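Local coordinates for protein VP5 (Halorubrum pleomorphic virus 6, PDB 6QGL) that is a viral envelope protein that probably mediates fusion of the virus with the membrane of its archaeal host, at residues 149-154 with 184-189; 201-204 with 209-212; 394-399 with 409-414; 358-363 with 382-387. All blocks are in the same frame, centred on the assembly; numbering follows the deposited sequence.

Interaction 1: 149-154 with 184-189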
loop_
_atom_site.group_PDB
_atom_site.type_symbol
_atom_site.label_atom_id
_atom_site.label_comp_id
_atom_site.label_asym_id
_atom_site.label_seq_id
_atom_site.Cartn_x
_atom_site.Cartn_y
_atom_site.Cartn_z
ATOM N N THR A 149 18.896 -0.866 -15.714
ATOM C CA THR A 149 18.023 -0.152 -16.648
ATOM C C THR A 149 17.732 -1.041 -17.850
ATOM O O THR A 149 18.495 -1.046 -18.819
ATOM C CB THR A 149 18.578 1.234 -17.034
ATOM O OG1 THR A 149 19.858 1.089 -17.645
ATOM C CG2 THR A 149 18.639 2.210 -15.867
ATOM N N ASP A 150 16.650 -1.831 -17.764
ATOM C CA ASP A 150 16.214 -2.709 -18.851
ATOM C C ASP A 150 14.801 -2.322 -19.262
ATOM O O ASP A 150 13.847 -2.555 -18.517
ATOM C CB ASP A 150 16.308 -4.202 -18.472
ATOM C CG ASP A 150 15.913 -5.182 -19.572
ATOM O OD1 ASP A 150 15.591 -4.728 -20.697
ATOM O OD2 ASP A 150 15.930 -6.401 -19.309
ATOM N N PHE A 151 14.681 -1.719 -20.449
ATOM C CA PHE A 151 13.402 -1.263 -20.988
ATOM C C PHE A 151 12.950 -2.139 -22.155
ATOM O O PHE A 151 11.954 -1.833 -22.805
ATOM C CB PHE A 151 13.457 0.247 -21.319
ATOM C CG PHE A 151 13.629 1.075 -20.058
ATOM C CD1 PHE A 151 14.871 1.181 -19.438
ATOM C CD2 PHE A 151 12.529 1.636 -19.419
ATOM C CE1 PHE A 151 15.021 1.885 -18.241
ATOM C CE2 PHE A 151 12.679 2.340 -18.222
ATOM C CZ PHE A 151 13.922 2.447 -17.634
ATOM N N GLY A 152 13.660 -3.245 -22.372
ATOM C CA GLY A 152 13.342 -4.203 -23.424
ATOM C C GLY A 152 14.538 -4.599 -24.260
ATOM O O GLY A 152 14.749 -5.788 -24.513
ATOM N N ASP A 153 15.322 -3.597 -24.698
ATOM C CA ASP A 153 16.530 -3.791 -25.498
ATOM C C ASP A 153 17.716 -3.100 -24.790
ATOM O O ASP A 153 18.138 -2.011 -25.193
ATOM C CB ASP A 153 16.317 -3.271 -26.929
ATOM C CG ASP A 153 17.467 -3.537 -27.878
ATOM O OD1 ASP A 153 18.457 -4.166 -27.451
ATOM O OD2 ASP A 153 17.375 -3.120 -29.047
ATOM N N PRO A 154 18.258 -3.731 -23.723
ATOM C CA PRO A 154 19.336 -3.088 -22.956
ATOM C C PRO A 154 20.737 -3.245 -23.554
ATOM O O PRO A 154 21.619 -3.866 -22.950
ATOM C CB PRO A 154 19.193 -3.731 -21.577
ATOM C CG PRO A 154 18.692 -5.101 -21.867
ATOM C CD PRO A 154 17.858 -5.016 -23.111
ATOM N N LEU A 184 8.945 14.898 -12.186
ATOM C CA LEU A 184 10.080 14.429 -12.971
ATOM C C LEU A 184 9.613 13.484 -14.061
ATOM O O LEU A 184 8.963 12.478 -13.774
ATOM C CB LEU A 184 11.166 13.776 -12.091
ATOM C CG LEU A 184 11.813 14.646 -11.003
ATOM C CD1 LEU A 184 12.707 13.820 -10.115
ATOM C CD2 LEU A 184 12.597 15.812 -11.595
ATOM N N THR A 185 9.892 13.840 -15.316
ATOM C CA THR A 185 9.570 13.011 -16.465
ATOM C C THR A 185 10.790 12.148 -16.719
ATOM O O THR A 185 11.894 12.667 -16.921
ATOM C CB THR A 185 9.127 13.861 -17.659
ATOM O OG1 THR A 185 7.894 14.482 -17.315
ATOM C CG2 THR A 185 8.935 13.039 -18.929
ATOM N N PHE A 186 10.597 10.830 -16.659
ATOM C CA PHE A 186 11.675 9.880 -16.862
ATOM C C PHE A 186 11.920 9.602 -18.338
ATOM O O PHE A 186 11.065 9.022 -19.005
ATOM C CB PHE A 186 11.410 8.574 -16.090
ATOM C CG PHE A 186 12.498 7.550 -16.289
ATOM C CD1 PHE A 186 13.686 7.623 -15.570
ATOM C CD2 PHE A 186 12.355 6.534 -17.225
ATOM C CE1 PHE A 186 14.707 6.695 -15.781
ATOM C CE2 PHE A 186 13.381 5.620 -17.443
ATOM C CZ PHE A 186 14.548 5.700 -16.715
ATOM N N ARG A 187 13.108 9.978 -18.831
ATOM C CA ARG A 187 13.554 9.705 -20.195
ATOM C C ARG A 187 14.716 8.714 -20.115
ATOM O O ARG A 187 15.570 8.850 -19.241
ATOM C CB ARG A 187 13.965 11.000 -20.930
ATOM C CG ARG A 187 14.480 10.776 -22.356
ATOM C CD ARG A 187 14.579 12.067 -23.141
ATOM N NE ARG A 187 15.153 11.861 -24.473
ATOM C CZ ARG A 187 14.462 11.527 -25.560
ATOM N NH1 ARG A 187 15.077 11.365 -26.722
ATOM N NH2 ARG A 187 13.148 11.343 -25.490
ATOM N N HIS A 188 14.726 7.710 -21.007
ATOM C CA HIS A 188 15.763 6.684 -21.096
ATOM C C HIS A 188 16.110 6.428 -22.555
ATOM O O HIS A 188 15.230 6.100 -23.348
ATOM C CB HIS A 188 15.316 5.380 -20.407
ATOM C CG HIS A 188 16.314 4.266 -20.501
ATOM N ND1 HIS A 188 17.360 4.159 -19.607
ATOM C CD2 HIS A 188 16.391 3.246 -21.388
ATOM C CE1 HIS A 188 18.040 3.087 -19.977
ATOM N NE2 HIS A 188 17.493 2.501 -21.039
ATOM N N ASN A 189 17.399 6.578 -22.896
ATOM C CA ASN A 189 17.938 6.319 -24.231
ATOM C C ASN A 189 19.182 5.442 -24.095
ATOM O O ASN A 189 20.112 5.812 -23.372
ATOM C CB ASN A 189 18.262 7.623 -24.978
ATOM C CG ASN A 189 18.613 7.419 -26.435
ATOM O OD1 ASN A 189 18.097 6.520 -27.109
ATOM N ND2 ASN A 189 19.494 8.253 -26.961
HETATM O O HOH W 1 17.046 -0.373 -21.448
#
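Phe151 and His188 stack face to face, their ring centroids 4.1 Å apart and their planes inclined by 29°. Phe151 CD1 lies over the imidazole face, toward its rim, and His188 CB lies over the benzene face in a CH-pi contact. Phe186, two residues earlier on the strand, meets the same phenylalanine differently. Here the planes are nearly parallel, at 23°, but displaced, with centroids 5.4 Å from each other, so that the closest contact is between Phe151 CZ and Phe186 CE2. Phe186 and His188 both project from one side of strand 180-189, and a chi1 near 180° (179° for Phe186) swings each ring away from its backbone N and out to the loop. Thr149 adds its CB, 3.5 Å from His188 CE1, while its OG1 is bonded to Leu145 O. In the loop itself, Asp150 OD1 takes the N-H of Gly152 in an Asx turn, where a positive phi suits glycine. A water links the loop backbone to the imidazole: it donates to Thr149 O at 3.1 Å, accepts from Phe151 N at 2.9 Å and bonds His188 NE2 at 2.9 Å. With ND1 held by Asn166 OD1, both imidazole nitrogens are satisfied. Histidine suits this place because its flat aromatic ring can stack while its two nitrogens take polar partners, and bonds at both would hold the ring's rotation.

Interaction 2: 201-204 with 209-212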
loop_
_atom_site.group_PDB
_atom_site.type_symbol
_atom_site.label_atom_id
_atom_site.label_comp_id
_atom_site.label_asym_id
_atom_site.label_seq_id
_atom_site.Cartn_x
_atom_site.Cartn_y
_atom_site.Cartn_z
ATOM N N VAL A 201 14.292 4.153 -27.006
ATOM C CA VAL A 201 14.021 5.349 -26.209
ATOM C C VAL A 201 12.609 5.294 -25.606
ATOM O O VAL A 201 11.659 4.890 -26.280
ATOM C CB VAL A 201 14.316 6.679 -26.973
ATOM C CG1 VAL A 201 13.428 6.841 -28.202
ATOM C CG2 VAL A 201 14.202 7.903 -26.062
ATOM N N VAL A 202 12.498 5.655 -24.319
ATOM C CA VAL A 202 11.242 5.738 -23.581
ATOM C C VAL A 202 11.228 7.043 -22.777
ATOM O O VAL A 202 12.261 7.457 -22.253
ATOM C CB VAL A 202 10.908 4.471 -22.738
ATOM C CG1 VAL A 202 11.703 4.406 -21.433
ATOM C CG2 VAL A 202 9.407 4.361 -22.470
ATOM N N GLU A 203 10.078 7.716 -22.741
ATOM C CA GLU A 203 9.888 8.956 -21.996
ATOM C C GLU A 203 8.464 8.975 -21.483
ATOM O O GLU A 203 7.533 8.947 -22.288
ATOM C CB GLU A 203 10.199 10.194 -22.854
ATOM C CG GLU A 203 10.270 11.474 -22.035
ATOM C CD GLU A 203 10.619 12.748 -22.780
ATOM O OE1 GLU A 203 11.373 12.682 -23.777
ATOM O OE2 GLU A 203 10.148 13.824 -22.346
ATOM N N TYR A 204 8.292 8.967 -20.147
ATOM C CA TYR A 204 6.974 8.949 -19.511
ATOM C C TYR A 204 6.985 9.435 -18.054
ATOM O O TYR A 204 8.045 9.692 -17.478
ATOM C CB TYR A 204 6.330 7.544 -19.627
ATOM C CG TYR A 204 6.993 6.463 -18.802
ATOM C CD1 TYR A 204 8.170 5.854 -19.228
ATOM C CD2 TYR A 204 6.401 5.989 -17.634
ATOM C CE1 TYR A 204 8.774 4.848 -18.480
ATOM C CE2 TYR A 204 6.991 4.978 -16.882
ATOM C CZ TYR A 204 8.179 4.413 -17.307
ATOM O OH TYR A 204 8.753 3.416 -16.559
ATOM N N VAL A 209 2.667 9.154 -21.703
ATOM C CA VAL A 209 3.817 8.536 -22.366
ATOM C C VAL A 209 4.168 9.506 -23.500
ATOM O O VAL A 209 3.389 9.652 -24.447
ATOM C CB VAL A 209 3.529 7.101 -22.898
ATOM C CG1 VAL A 209 4.716 6.549 -23.678
ATOM C CG2 VAL A 209 3.166 6.154 -21.768
ATOM N N VAL A 210 5.305 10.206 -23.372
ATOM C CA VAL A 210 5.782 11.176 -24.362
ATOM C C VAL A 210 6.216 10.451 -25.649
ATOM O O VAL A 210 5.626 10.690 -26.703
ATOM C CB VAL A 210 6.877 12.124 -23.789
ATOM C CG1 VAL A 210 7.343 13.138 -24.833
ATOM C CG2 VAL A 210 6.388 12.839 -22.530
ATOM N N THR A 211 7.228 9.569 -25.563
ATOM C CA THR A 211 7.724 8.798 -26.712
ATOM C C THR A 211 8.105 7.382 -26.290
ATOM O O THR A 211 8.787 7.210 -25.278
ATOM C CB THR A 211 8.942 9.484 -27.378
ATOM O OG1 THR A 211 9.970 9.677 -26.407
ATOM C CG2 THR A 211 8.602 10.804 -28.061
ATOM N N SER A 212 7.684 6.374 -27.070
ATOM C CA SER A 212 8.044 4.974 -26.831
ATOM C C SER A 212 8.529 4.354 -28.136
ATOM O O SER A 212 7.743 4.208 -29.076
ATOM C CB SER A 212 6.873 4.185 -26.254
ATOM O OG SER A 212 7.228 2.824 -26.063
#
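Glu203 lays its extended chain obliquely across Val210, its CG 3.9 Å from Val210 CB and its OE2 3.8 Å from Val210 CG1. CG stands anti to the backbone N (chi1 -169°), and this lays the methylenes and the carboxylate along the valine, with CD and OE2 against its methyl CG1. Nearer the backbone, Glu203 CB meets Thr211 OG1 at 3.6 Å. An acid with a long apolar stem suits the spot: the stem packs on the neighbouring strand, and the buried carboxylate is paid for by two salt bridges, OE1 with Arg187 and OE2 with Lys169.

The strands run antiparallel, at 175°, and are joined at a classic beta bulge in which Val210 and Thr211 both face Glu203. Glu203 O therefore accepts twice, from Val210 N at 2.8 Å and, weakly, from Thr211 N at 3.3 Å, while Glu203 N returns a bond to Thr211 O at 2.9 Å. The extra residue, Val210, has the helix-like backbone angles expected of the first position of such a bulge. On the other face of the sheet Val202 is paired with Ser212 and Tyr204 with Val209, where Tyr204 CB lies 4.1 Å from Val209 CG2.

This hairpin forms one side of a four-stranded antiparallel sheet. Strand 209-213 is the outermost strand, and strand 180-189 flanks 201-204 across from it. The start of helix 229-257 lies against the Tyr204 face, with Phe229 touching both Tyr204 and Val209, while Tyr204 OH bonds Met227 O just ahead of that helix.

Interaction 3: 394-399 with 409-414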
loop_
_atom_site.group_PDB
_atom_site.type_symbol
_atom_site.label_atom_id
_atom_site.label_comp_id
_atom_site.label_asym_id
_atom_site.label_seq_id
_atom_site.Cartn_x
_atom_site.Cartn_y
_atom_site.Cartn_z
ATOM N N VAL A 394 14.497 -25.759 18.563
ATOM C CA VAL A 394 15.411 -24.712 18.125
ATOM C C VAL A 394 14.623 -23.707 17.288
ATOM O O VAL A 394 13.872 -24.108 16.397
ATOM C CB VAL A 394 16.692 -25.260 17.418
ATOM C CG1 VAL A 394 16.360 -26.144 16.216
ATOM C CG2 VAL A 394 17.643 -24.135 17.020
ATOM N N SER A 395 14.744 -22.412 17.616
ATOM C CA SER A 395 14.071 -21.353 16.869
ATOM C C SER A 395 15.077 -20.751 15.899
ATOM O O SER A 395 16.132 -20.262 16.320
ATOM C CB SER A 395 13.495 -20.293 17.803
ATOM O OG SER A 395 12.711 -19.364 17.072
ATOM N N VAL A 396 14.787 -20.858 14.596
ATOM C CA VAL A 396 15.688 -20.369 13.558
ATOM C C VAL A 396 15.031 -19.238 12.767
ATOM O O VAL A 396 14.100 -19.514 12.004
ATOM C CB VAL A 396 16.208 -21.498 12.618
ATOM C CG1 VAL A 396 17.384 -21.006 11.778
ATOM C CG2 VAL A 396 16.594 -22.757 13.394
ATOM N N PRO A 397 15.511 -17.974 12.897
ATOM C CA PRO A 397 14.933 -16.886 12.086
ATOM C C PRO A 397 15.360 -17.040 10.627
ATOM O O PRO A 397 16.475 -17.502 10.378
ATOM C CB PRO A 397 15.526 -15.621 12.714
ATOM C CG PRO A 397 16.806 -16.052 13.294
ATOM C CD PRO A 397 16.646 -17.490 13.714
ATOM N N ALA A 398 14.489 -16.665 9.670
ATOM C CA ALA A 398 14.760 -16.798 8.232
ATOM C C ALA A 398 16.166 -16.349 7.804
ATOM O O ALA A 398 16.806 -17.044 7.010
ATOM C CB ALA A 398 13.707 -16.067 7.425
ATOM N N ALA A 399 16.658 -15.227 8.374
ATOM C CA ALA A 399 17.978 -14.650 8.100
ATOM C C ALA A 399 19.155 -15.581 8.427
ATOM O O ALA A 399 20.256 -15.374 7.906
ATOM C CB ALA A 399 18.132 -13.332 8.843
ATOM N N TRP A 409 17.239 -24.965 1.875
ATOM C CA TRP A 409 17.928 -24.081 2.818
ATOM C C TRP A 409 18.346 -24.892 4.042
ATOM O O TRP A 409 17.587 -25.759 4.480
ATOM C CB TRP A 409 17.027 -22.911 3.241
ATOM C CG TRP A 409 16.860 -21.846 2.201
ATOM C CD1 TRP A 409 17.456 -20.620 2.184
ATOM C CD2 TRP A 409 16.007 -21.894 1.050
ATOM N NE1 TRP A 409 17.051 -19.911 1.076
ATOM C CE2 TRP A 409 16.156 -20.669 0.365
ATOM C CE3 TRP A 409 15.124 -22.858 0.528
ATOM C CZ2 TRP A 409 15.467 -20.383 -0.821
ATOM C CZ3 TRP A 409 14.460 -22.584 -0.658
ATOM C CH2 TRP A 409 14.627 -21.358 -1.315
ATOM N N SER A 410 19.543 -24.622 4.591
ATOM C CA SER A 410 20.033 -25.348 5.763
ATOM C C SER A 410 20.565 -24.442 6.881
ATOM O O SER A 410 20.983 -23.314 6.621
ATOM C CB SER A 410 21.072 -26.395 5.362
ATOM O OG SER A 410 22.372 -25.850 5.206
ATOM N N TYR A 411 20.543 -24.957 8.125
ATOM C CA TYR A 411 21.041 -24.293 9.333
ATOM C C TYR A 411 21.767 -25.320 10.212
ATOM O O TYR A 411 21.294 -26.449 10.344
ATOM C CB TYR A 411 19.896 -23.596 10.112
ATOM C CG TYR A 411 20.317 -23.029 11.453
ATOM C CD1 TYR A 411 20.990 -21.814 11.540
ATOM C CD2 TYR A 411 20.062 -23.720 12.635
ATOM C CE1 TYR A 411 21.408 -21.302 12.768
ATOM C CE2 TYR A 411 20.471 -23.216 13.870
ATOM C CZ TYR A 411 21.145 -22.008 13.931
ATOM O OH TYR A 411 21.549 -21.512 15.147
ATOM N N ASP A 412 22.902 -24.917 10.818
ATOM C CA ASP A 412 23.720 -25.754 11.700
ATOM C C ASP A 412 23.351 -25.493 13.169
ATOM O O ASP A 412 23.756 -24.481 13.753
ATOM C CB ASP A 412 25.217 -25.496 11.445
ATOM C CG ASP A 412 26.172 -26.556 11.963
ATOM O OD1 ASP A 412 25.820 -27.252 12.940
ATOM O OD2 ASP A 412 27.280 -26.677 11.404
ATOM N N ALA A 413 22.573 -26.410 13.755
ATOM C CA ALA A 413 22.089 -26.318 15.129
ATOM C C ALA A 413 22.933 -27.121 16.128
ATOM O O ALA A 413 22.418 -27.524 17.174
ATOM C CB ALA A 413 20.629 -26.741 15.190
ATOM N N SER A 414 24.236 -27.308 15.832
ATOM C CA SER A 414 25.171 -28.044 16.696
ATOM C C SER A 414 25.406 -27.387 18.062
ATOM O O SER A 414 25.745 -28.079 19.025
ATOM C CB SER A 414 26.502 -28.271 15.988
ATOM O OG SER A 414 26.326 -29.108 14.858
#
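Residues 394-397 and 409-412 are strands of two different sheets, with Val396 CA 7.9 Å from Tyr411 CA and Val394 CA 7.5 Å from Ala413 CA, a spacing bridged by side chains alone. Val396 lies on one face of the Tyr411 ring with both methyls on that side. Its CG1 is over the face, 3.8 Å from the ring centroid and 20° off the normal, in a CH-pi contact, while its CG2 borders the ring beside CE2 and CD2, 3.7 Å from Tyr411 CD2. Such a division of the two methyls suits a beta-branched residue. The contact forms part of the apolar layer between the sheet containing strands 382-388 and 393-397 and the three-stranded sheet built on 409-412. Farther along, Val394 CG2 lies 4.4 Å from Ala413 CB, a loose apolar approach where a small side chain fits, and Ile372 of the neighbouring strand 371-374 packs against both. After Tyr411, Asp412 OD1 accepts Ser414 N in an Asx turn and also the Ser414 hydroxyl, at 2.7 Å from OG. At the far end of the tyrosine, OH is anchored by a hydrogen bond to Asp416 OD2, while Trp401 packs on its side chain.

Interaction 4: 358-363 with 382-387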
loop_
_atom_site.group_PDB
_atom_site.type_symbol
_atom_site.label_atom_id
_atom_site.label_comp_id
_atom_site.label_asym_id
_atom_site.label_seq_id
_atom_site.Cartn_x
_atom_site.Cartn_y
_atom_site.Cartn_z
ATOM N N GLY A 358 1.832 -20.900 11.859
ATOM C CA GLY A 358 1.387 -21.955 10.956
ATOM C C GLY A 358 2.335 -23.139 10.879
ATOM O O GLY A 358 3.498 -23.020 11.276
ATOM N N PRO A 359 1.882 -24.302 10.356
ATOM C CA PRO A 359 2.778 -25.467 10.277
ATOM C C PRO A 359 3.761 -25.402 9.112
ATOM O O PRO A 359 3.410 -24.942 8.022
ATOM C CB PRO A 359 1.816 -26.659 10.137
ATOM C CG PRO A 359 0.416 -26.082 10.192
ATOM C CD PRO A 359 0.540 -24.637 9.847
ATOM N N TRP A 360 4.994 -25.874 9.352
ATOM C CA TRP A 360 6.060 -25.920 8.356
ATOM C C TRP A 360 6.338 -27.382 7.984
ATOM O O TRP A 360 7.169 -28.043 8.612
ATOM C CB TRP A 360 7.322 -25.206 8.869
ATOM C CG TRP A 360 8.372 -25.056 7.815
ATOM C CD1 TRP A 360 9.414 -25.900 7.569
ATOM C CD2 TRP A 360 8.427 -24.044 6.803
ATOM N NE1 TRP A 360 10.134 -25.460 6.485
ATOM C CE2 TRP A 360 9.554 -24.317 5.998
ATOM C CE3 TRP A 360 7.642 -22.918 6.508
ATOM C CZ2 TRP A 360 9.920 -23.503 4.919
ATOM C CZ3 TRP A 360 8.004 -22.114 5.438
ATOM C CH2 TRP A 360 9.130 -22.408 4.657
ATOM N N ASP A 361 5.609 -27.889 6.976
ATOM C CA ASP A 361 5.712 -29.273 6.507
ATOM C C ASP A 361 6.861 -29.508 5.513
ATOM O O ASP A 361 7.253 -30.659 5.304
ATOM C CB ASP A 361 4.367 -29.758 5.924
ATOM C CG ASP A 361 3.167 -29.645 6.854
ATOM O OD1 ASP A 361 3.347 -29.789 8.085
ATOM O OD2 ASP A 361 2.045 -29.429 6.349
ATOM N N ALA A 362 7.405 -28.425 4.916
ATOM C CA ALA A 362 8.502 -28.488 3.941
ATOM C C ALA A 362 9.879 -28.564 4.638
ATOM O O ALA A 362 10.699 -27.649 4.517
ATOM C CB ALA A 362 8.428 -27.290 2.999
ATOM N N ILE A 363 10.118 -29.672 5.363
ATOM C CA ILE A 363 11.342 -29.923 6.131
ATOM C C ILE A 363 11.809 -31.385 6.004
ATOM O O ILE A 363 10.982 -32.301 6.016
ATOM C CB ILE A 363 11.149 -29.462 7.618
ATOM C CG1 ILE A 363 12.482 -29.458 8.407
ATOM C CG2 ILE A 363 10.045 -30.260 8.354
ATOM C CD1 ILE A 363 12.488 -28.588 9.645
ATOM N N THR A 382 9.728 -14.125 10.240
ATOM C CA THR A 382 9.276 -15.321 10.961
ATOM C C THR A 382 10.451 -16.227 11.277
ATOM O O THR A 382 11.457 -16.215 10.563
ATOM C CB THR A 382 8.192 -16.122 10.198
ATOM O OG1 THR A 382 8.752 -16.739 9.039
ATOM C CG2 THR A 382 6.957 -15.301 9.848
ATOM N N ALA A 383 10.306 -17.036 12.333
ATOM C CA ALA A 383 11.298 -18.018 12.750
ATOM C C ALA A 383 10.683 -19.408 12.681
ATOM O O ALA A 383 9.532 -19.590 13.092
ATOM C CB ALA A 383 11.776 -17.724 14.164
ATOM N N ILE A 384 11.432 -20.379 12.126
ATOM C CA ILE A 384 10.975 -21.766 12.033
ATOM C C ILE A 384 11.415 -22.468 13.310
ATOM O O ILE A 384 12.616 -22.573 13.577
ATOM C CB ILE A 384 11.438 -22.503 10.739
ATOM C CG1 ILE A 384 10.970 -21.752 9.472
ATOM C CG2 ILE A 384 10.933 -23.961 10.726
ATOM C CD1 ILE A 384 11.761 -22.048 8.220
ATOM N N GLU A 385 10.432 -22.887 14.121
ATOM C CA GLU A 385 10.645 -23.594 15.381
ATOM C C GLU A 385 10.651 -25.087 15.078
ATOM O O GLU A 385 9.598 -25.675 14.824
ATOM C CB GLU A 385 9.567 -23.231 16.421
ATOM C CG GLU A 385 9.614 -21.787 16.892
ATOM C CD GLU A 385 8.797 -21.493 18.135
ATOM O OE1 GLU A 385 9.389 -21.029 19.136
ATOM O OE2 GLU A 385 7.566 -21.726 18.112
ATOM N N VAL A 386 11.853 -25.677 15.042
ATOM C CA VAL A 386 12.066 -27.088 14.722
ATOM C C VAL A 386 12.132 -27.912 16.006
ATOM O O VAL A 386 12.977 -27.649 16.862
ATOM C CB VAL A 386 13.331 -27.291 13.837
ATOM C CG1 VAL A 386 13.493 -28.752 13.422
ATOM C CG2 VAL A 386 13.303 -26.384 12.610
ATOM N N THR A 387 11.241 -28.911 16.128
ATOM C CA THR A 387 11.198 -29.819 17.271
ATOM C C THR A 387 11.713 -31.179 16.822
ATOM O O THR A 387 11.173 -31.757 15.878
ATOM C CB THR A 387 9.793 -29.860 17.899
ATOM O OG1 THR A 387 9.473 -28.560 18.399
ATOM C CG2 THR A 387 9.680 -30.882 19.031
#
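Ile384 rests on the indole of Trp360, with CD1 centred over one face, 4.1 Å from the centroid of the six-membered ring and 18° off its normal, a CH-pi contact. Its other branch, CG2, lies 4.0 Å from Trp360 CG, so the isoleucine spans the indole from one ring to the other. Next to this, Ile363 CD1 fits against both methyls of Val386, 3.8 Å from CG2. Ile384 and Val386, two residues apart, lie on the same side of the strand with Glu385 between them, and their branched apolar side chains suit an extended backbone with a buried face.

Trp360, with chi1 at -172°, extends its indole toward the strand, while Ala362 CB covers the opposite face. Ala362 centres an inverse gamma turn, closed by a weak bond from Ile363 N to Asp361 O, which brings Ile363 into the contact. Tyr379 meets the indole edge-to-face, and Ile374 packs on Trp360, Ile363 and Ile384. Backbone bonds from Trp360 to Ala427 and from Ala383 to Val430 attach both segments to strand 422-431. The result is part of the hydrophobic core of an antiparallel beta sheet, covered by the turn that follows strand 357-359.

How the interactions relate
From the N terminus, interaction 1 comes first, closing a loop of 29 residues that takes in strand 166-174. Interaction 2 follows as a tight hairpin with four residues between its segments. Far along the chain, interaction 4 closes an 18-residue loop and interaction 3 a nine-residue one. All four lie in series, and none nests in or crosses another. Interaction 1 brings the loop after helix 145-148 onto the four-stranded sheet, and it meets interaction 2 where strands 180-189 and 201-204 pair. Interactions 3 and 4 meet likewise through paired strands 382-388 and 393-397. The two clusters lie in separate parts of the molecule, centres about 41 to 48 Å apart.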